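Local structure of RNA-dependent RNA Polymerase (Bombyx mori cytoplasmic polyhedrosis virus, 6TZ0) at residues N965-G970 with V1112-G1117. The protein synthesises viral RNA from an RNA template, serving both transcription of plus strands and replication of the double-stranded genome. Residues are numbered along the deposited sequence; the frame is centred on the assembly and turned at random.
Sequences NDIVYG and VAISAG
The ring of Tyr969 meets Ser1115 at its root: Ser1115 OG approaches obliquely, 3.2 Å from Tyr969 CG and 3.3 Å from Tyr969 CB, and Ile1114 O lies oblique to the same ring. With CG anti to the backbone N (chi1 -179°), the ring leads away from segment 1112-1117, and the guanidinium of Arg946 makes a cation-pi contact with it. The same hydroxyl is already engaged, since Ser1115 OG donates to Ile1114 O at 2.6 Å; a C=O...OG angle of 103° and a 32° tilt from the carbonyl plane show a bent approach. One residue before Ile1114, Ala1113 O takes the backbone N-H of Tyr969, nearly straight (174°) but weak, with 3.4 Å between Tyr969 N and Ala1113 O; Ser949 OG also bonds to that carbonyl. Apolar contact comes from two isoleucines lying side by side and pointing the same way, Ile967 CG2 reaching Ile1114 CD1 at 3.6 Å. Helix 945-958 backs Val968 and Ala1113 through Ser949, Ala952 and Ala953. Positive phi at Ser1115 marks the end of helix 1107-1114. Through the Ala1113 O bond and the isoleucine pair, loop 965-970 packs on this helix C-terminus, within the polymerase's C-terminal region and away from the nucleotide- and magnesium-binding sites.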
# COMPACT_ATOMS: atom_id res chain seq x y z
N ASN A 965 24.24 -7.56 -19.93
CA ASN A 965 23.05 -6.77 -20.22
C ASN A 965 22.33 -6.28 -18.97
O ASN A 965 21.48 -5.39 -19.08
CB ASN A 965 22.07 -7.58 -21.08
CG ASN A 965 22.63 -7.91 -22.45
OD1 ASN A 965 23.39 -7.14 -23.03
ND2 ASN A 965 22.22 -9.05 -22.99
N ASP A 966 22.64 -6.83 -17.80
CA ASP A 966 22.04 -6.37 -16.56
C ASP A 966 22.74 -5.15 -15.98
O ASP A 966 22.37 -4.69 -14.89
CB ASP A 966 22.04 -7.50 -15.53
CG ASP A 966 23.42 -8.10 -15.30
OD1 ASP A 966 24.37 -7.75 -16.03
OD2 ASP A 966 23.56 -8.93 -14.38
N ILE A 967 23.75 -4.63 -16.67
CA ILE A 967 24.54 -3.50 -16.23
C ILE A 967 24.33 -2.36 -17.22
O ILE A 967 24.39 -1.18 -16.87
CB ILE A 967 26.02 -3.92 -16.10
CG1 ILE A 967 26.15 -5.08 -15.12
CG2 ILE A 967 26.88 -2.82 -15.58
CD1 ILE A 967 25.61 -4.77 -13.73
N VAL A 968 24.04 -2.72 -18.47
CA VAL A 968 23.73 -1.74 -19.50
C VAL A 968 22.35 -1.16 -19.26
O VAL A 968 21.38 -1.90 -19.02
CB VAL A 968 23.84 -2.38 -20.90
CG1 VAL A 968 23.48 -1.39 -21.99
CG2 VAL A 968 25.24 -2.92 -21.11
N TYR A 969 22.24 0.17 -19.31
CA TYR A 969 21.01 0.86 -18.94
C TYR A 969 19.97 0.86 -20.04
O TYR A 969 18.77 0.90 -19.75
CB TYR A 969 21.33 2.30 -18.53
CG TYR A 969 20.12 3.10 -18.08
CD1 TYR A 969 19.54 2.89 -16.84
CD2 TYR A 969 19.57 4.07 -18.91
CE1 TYR A 969 18.45 3.62 -16.43
CE2 TYR A 969 18.47 4.81 -18.51
CZ TYR A 969 17.92 4.58 -17.27
OH TYR A 969 16.83 5.32 -16.87
N GLY A 970 20.39 0.82 -21.31
CA GLY A 970 19.44 0.69 -22.40
C GLY A 970 18.72 -0.65 -22.38
O GLY A 970 17.59 -0.76 -22.85
N VAL A 1112 28.89 6.34 -20.89
CA VAL A 1112 27.64 6.53 -21.63
C VAL A 1112 26.78 5.26 -21.59
O VAL A 1112 25.55 5.34 -21.49
CB VAL A 1112 27.95 6.99 -23.07
CG1 VAL A 1112 26.68 7.14 -23.90
CG2 VAL A 1112 28.67 8.31 -23.04
N ALA A 1113 27.41 4.07 -21.62
CA ALA A 1113 26.65 2.83 -21.58
C ALA A 1113 26.02 2.59 -20.21
O ALA A 1113 24.89 2.09 -20.12
CB ALA A 1113 27.54 1.65 -21.98
N ILE A 1114 26.73 2.94 -19.14
CA ILE A 1114 26.11 2.90 -17.81
C ILE A 1114 25.14 4.06 -17.64
O ILE A 1114 24.18 3.95 -16.87
CB ILE A 1114 27.21 2.89 -16.73
CG1 ILE A 1114 28.17 1.74 -16.98
CG2 ILE A 1114 26.66 2.71 -15.32
CD1 ILE A 1114 27.52 0.43 -17.06
N SER A 1115 25.34 5.15 -18.41
CA SER A 1115 24.50 6.36 -18.43
C SER A 1115 24.43 7.03 -17.06
O SER A 1115 23.39 7.58 -16.69
CB SER A 1115 23.09 6.09 -18.97
OG SER A 1115 22.33 5.37 -18.01
N ALA A 1116 25.52 6.98 -16.31
CA ALA A 1116 25.59 7.69 -15.04
C ALA A 1116 25.86 9.17 -15.29
O ALA A 1116 26.42 9.56 -16.31
CB ALA A 1116 26.67 7.09 -14.15
N GLY A 1117 25.47 9.99 -14.32
CA GLY A 1117 25.72 11.41 -14.38
C GLY A 1117 27.16 11.74 -14.10
O GLY A 1117 27.99 10.88 -13.78